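PDB 3PN7: myosin regulatory light chain from Placopecten magellanicus, which probably confers calcium-dependent regulation on molluscan muscle myosin, as the regulatory light chain that binds calcium or magnesium through an EF-hand. Local coordinates for residues B[103-108]-B[144-149]. Residues are numbered along the deposited sequence; the frame is centred on the assembly and turned at random.
Sequences ELDTKK and FDYVRF
The ring of Tyr146 lies across the backbone of Lys107, whose carbonyl O sits over one face, 3.7 Å above the plane and displaced toward the rim. The same peptide passes the CD2-CE2 side, with Lys107 C 3.4 Å from Tyr146 CE2, while Lys107 CA lies 3.5 Å from Tyr146 OH. The ring of Phe98 also meets that of Tyr146, the planes nearly parallel, and Tyr146 OH hydrogen-bonds to Asp102, which also accepts from the backbone N of Thr106 and Lys107. CG of Tyr146 stands between its own backbone N and carbonyl carbon (chi1 67°), swinging the ring out from the first turn of helix 146-154 to the loop. This loop joins helix 91-99 to strand 109-110, which pairs antiparallel with strand 143-144 in the manner of paired EF-hand loops. With an alanine here instead of Tyr146, the Lys107 carbonyl and the Phe98 ring would probably lose the ring they pack against, and Asp102 its hydroxyl partner. Asp145 N-caps the helix, its OD1 accepting from Arg148 N (3.2 Å) from above the carboxylate plane. A water donates to this OD1 and to Lys107 O, both at 2.6 Å, and Lys108 NZ reaches Asp145 OD2 in a long salt bridge of 4.0 Å.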
ATOM      1  N   GLU B 103      -0.020  -6.784   9.938  1.00 41.60           N
ATOM      2  CA  GLU B 103      -0.476  -8.107   9.533  1.00 45.29           C
ATOM      3  C   GLU B 103      -0.980  -8.918  10.724  1.00 46.20           C
ATOM      4  O   GLU B 103      -2.076  -9.483  10.686  1.00 43.70           O
ATOM      5  CB  GLU B 103       0.673  -8.846   8.850  1.00 55.16           C
ATOM      6  CG  GLU B 103       0.479  -9.081   7.359  1.00 62.80           C
ATOM      7  CD  GLU B 103      -0.290 -10.364   7.076  1.00 74.37           C
ATOM      8  OE1 GLU B 103       0.318 -11.461   7.163  1.00 68.14           O
ATOM      9  OE2 GLU B 103      -1.504 -10.275   6.777  1.00 77.84           O
ATOM     10  N   LEU B 104      -0.168  -8.957  11.778  1.00 44.16           N
ATOM     11  CA  LEU B 104      -0.461  -9.735  12.973  1.00 41.78           C
ATOM     12  C   LEU B 104      -1.402  -9.041  13.959  1.00 43.23           C
ATOM     13  O   LEU B 104      -1.584  -9.522  15.079  1.00 44.58           O
ATOM     14  CB  LEU B 104       0.841 -10.103  13.685  1.00 42.23           C
ATOM     15  CG  LEU B 104       1.892 -10.763  12.790  1.00 50.82           C
ATOM     16  CD1 LEU B 104       3.262 -10.741  13.449  1.00 58.56           C
ATOM     17  CD2 LEU B 104       1.489 -12.181  12.418  1.00 43.01           C
ATOM     18  N   ASP B 105      -1.977  -7.906  13.560  1.00 42.54           N
ATOM     19  CA  ASP B 105      -2.987  -7.220  14.373  1.00 40.77           C
ATOM     20  C   ASP B 105      -2.500  -6.896  15.791  1.00 39.52           C
ATOM     21  O   ASP B 105      -3.215  -7.117  16.764  1.00 37.44           O
ATOM     22  CB  ASP B 105      -4.264  -8.068  14.449  1.00 44.50           C
ATOM     23  CG  ASP B 105      -5.518  -7.229  14.640  1.00 50.62           C
ATOM     24  OD1 ASP B 105      -5.467  -5.993  14.434  1.00 45.05           O
ATOM     25  OD2 ASP B 105      -6.564  -7.813  14.990  1.00 53.99           O
ATOM     26  N   THR B 106      -1.282  -6.372  15.903  1.00 37.57           N
ATOM     27  CA  THR B 106      -0.752  -5.943  17.191  1.00 35.11           C
ATOM     28  C   THR B 106      -1.344  -4.619  17.636  1.00 36.82           C
ATOM     29  O   THR B 106      -1.216  -4.248  18.808  1.00 38.57           O
ATOM     30  CB  THR B 106       0.773  -5.757  17.130  1.00 37.55           C
ATOM     31  OG1 THR B 106       1.095  -4.732  16.177  1.00 34.59           O
ATOM     32  CG2 THR B 106       1.431  -7.056  16.722  1.00 36.06           C
ATOM     33  N   LYS B 107      -1.980  -3.904  16.704  1.00 34.74           N
ATOM     34  CA  LYS B 107      -2.542  -2.569  16.966  1.00 35.72           C
ATOM     35  C   LYS B 107      -1.443  -1.517  17.173  1.00 32.39           C
ATOM     36  O   LYS B 107      -1.700  -0.448  17.720  1.00 30.28           O
ATOM     37  CB  LYS B 107      -3.500  -2.562  18.169  1.00 34.92           C
ATOM     38  CG  LYS B 107      -4.611  -3.605  18.138  1.00 39.06           C
ATOM     39  CD  LYS B 107      -5.453  -3.528  16.865  1.00 42.58           C
ATOM     40  CE  LYS B 107      -6.699  -4.414  16.976  1.00 46.94           C
ATOM     41  NZ  LYS B 107      -7.414  -4.571  15.669  1.00 46.23           N
ATOM     42  N   LYS B 108      -0.219  -1.855  16.764  1.00 30.34           N
ATOM     43  CA  LYS B 108       0.881  -0.908  16.710  1.00 30.19           C
ATOM     44  C   LYS B 108       1.640  -1.079  15.406  1.00 31.84           C
ATOM     45  O   LYS B 108       1.436  -2.040  14.676  1.00 32.56           O
ATOM     46  CB  LYS B 108       1.827  -1.076  17.893  1.00 34.62           C
ATOM     47  CG  LYS B 108       1.139  -1.053  19.253  1.00 37.24           C
ATOM     48  CD  LYS B 108       1.609   0.113  20.099  1.00 38.44           C
ATOM     49  CE  LYS B 108       1.175  -0.035  21.558  1.00 41.67           C
ATOM     50  NZ  LYS B 108      -0.269  -0.390  21.632  1.00 44.56           N
ATOM     51  N   PHE B 144       4.390   2.882  17.381  1.00 31.92           N
ATOM     52  CA  PHE B 144       3.401   3.894  17.093  1.00 32.74           C
ATOM     53  C   PHE B 144       2.009   3.322  17.370  1.00 32.66           C
ATOM     54  O   PHE B 144       1.547   2.417  16.676  1.00 31.35           O
ATOM     55  CB  PHE B 144       3.558   4.306  15.623  1.00 30.50           C
ATOM     56  CG  PHE B 144       2.576   5.351  15.148  1.00 33.06           C
ATOM     57  CD1 PHE B 144       2.837   6.698  15.317  1.00 33.26           C
ATOM     58  CD2 PHE B 144       1.428   4.982  14.466  1.00 34.88           C
ATOM     59  CE1 PHE B 144       1.957   7.658  14.855  1.00 33.78           C
ATOM     60  CE2 PHE B 144       0.543   5.944  13.996  1.00 32.53           C
ATOM     61  CZ  PHE B 144       0.810   7.276  14.189  1.00 34.23           C
ATOM     62  N   ASP B 145       1.344   3.867  18.386  1.00 34.71           N
ATOM     63  CA  ASP B 145      -0.003   3.436  18.773  1.00 31.27           C
ATOM     64  C   ASP B 145      -1.048   4.037  17.837  1.00 35.08           C
ATOM     65  O   ASP B 145      -1.569   5.124  18.089  1.00 34.11           O
ATOM     66  CB  ASP B 145      -0.289   3.886  20.200  1.00 34.44           C
ATOM     67  CG  ASP B 145      -1.562   3.282  20.767  1.00 40.15           C
ATOM     68  OD1 ASP B 145      -2.413   2.800  19.980  1.00 36.86           O
ATOM     69  OD2 ASP B 145      -1.706   3.294  22.013  1.00 41.87           O
ATOM     70  N   TYR B 146      -1.368   3.336  16.758  1.00 31.03           N
ATOM     71  CA  TYR B 146      -2.238   3.937  15.766  1.00 32.30           C
ATOM     72  C   TYR B 146      -3.716   4.016  16.132  1.00 31.24           C
ATOM     73  O   TYR B 146      -4.428   4.873  15.612  1.00 25.54           O
ATOM     74  CB  TYR B 146      -2.051   3.292  14.400  1.00 27.77           C
ATOM     75  CG  TYR B 146      -2.482   1.853  14.251  1.00 29.30           C
ATOM     76  CD1 TYR B 146      -3.821   1.514  14.126  1.00 32.03           C
ATOM     77  CD2 TYR B 146      -1.533   0.832  14.145  1.00 31.39           C
ATOM     78  CE1 TYR B 146      -4.216   0.179  13.941  1.00 33.43           C
ATOM     79  CE2 TYR B 146      -1.907  -0.494  13.954  1.00 30.99           C
ATOM     80  CZ  TYR B 146      -3.248  -0.814  13.859  1.00 32.16           C
ATOM     81  OH  TYR B 146      -3.612  -2.117  13.666  1.00 31.14           O
ATOM     82  N   VAL B 147      -4.184   3.116  16.993  1.00 31.25           N
ATOM     83  CA  VAL B 147      -5.537   3.235  17.529  1.00 31.24           C
ATOM     84  C   VAL B 147      -5.688   4.558  18.287  1.00 30.79           C
ATOM     85  O   VAL B 147      -6.619   5.321  18.064  1.00 31.70           O
ATOM     86  CB  VAL B 147      -5.883   2.056  18.458  1.00 37.30           C
ATOM     87  CG1 VAL B 147      -7.263   2.262  19.099  1.00 34.18           C
ATOM     88  CG2 VAL B 147      -5.820   0.743  17.680  1.00 32.28           C
ATOM     89  N   ARG B 148      -4.745   4.836  19.170  1.00 32.79           N
ATOM     90  CA  ARG B 148      -4.757   6.070  19.938  1.00 35.21           C
ATOM     91  C   ARG B 148      -4.488   7.298  19.054  1.00 35.75           C
ATOM     92  O   ARG B 148      -5.060   8.372  19.256  1.00 32.94           O
ATOM     93  CB  ARG B 148      -3.709   5.977  21.037  1.00 36.28           C
ATOM     94  CG  ARG B 148      -3.759   7.095  22.039  1.00 45.84           C
ATOM     95  CD  ARG B 148      -2.719   6.848  23.111  1.00 53.32           C
ATOM     96  NE  ARG B 148      -2.742   7.865  24.154  1.00 56.12           N
ATOM     97  CZ  ARG B 148      -1.715   8.109  24.959  1.00 66.42           C
ATOM     98  NH1 ARG B 148      -0.589   7.412  24.818  1.00 63.20           N
ATOM     99  NH2 ARG B 148      -1.807   9.048  25.894  1.00 70.17           N
ATOM    100  N   PHE B 149      -3.611   7.142  18.069  1.00 32.72           N
ATOM    101  CA  PHE B 149      -3.351   8.228  17.130  1.00 31.01           C
ATOM    102  C   PHE B 149      -4.643   8.602  16.395  1.00 30.42           C
ATOM    103  O   PHE B 149      -4.948   9.775  16.225  1.00 35.32           O
ATOM    104  CB  PHE B 149      -2.239   7.836  16.148  1.00 32.30           C
ATOM    105  CG  PHE B 149      -2.006   8.837  15.054  1.00 30.32           C
ATOM    106  CD1 PHE B 149      -1.158   9.915  15.250  1.00 30.97           C
ATOM    107  CD2 PHE B 149      -2.630   8.693  13.824  1.00 31.40           C
ATOM    108  CE1 PHE B 149      -0.936  10.841  14.240  1.00 34.23           C
ATOM    109  CE2 PHE B 149      -2.413   9.603  12.807  1.00 32.76           C
ATOM    110  CZ  PHE B 149      -1.567  10.683  13.012  1.00 33.54           C
TER
HETATM  111  O   HOH W   1      -2.852   0.217  19.900  1.00 39.49           O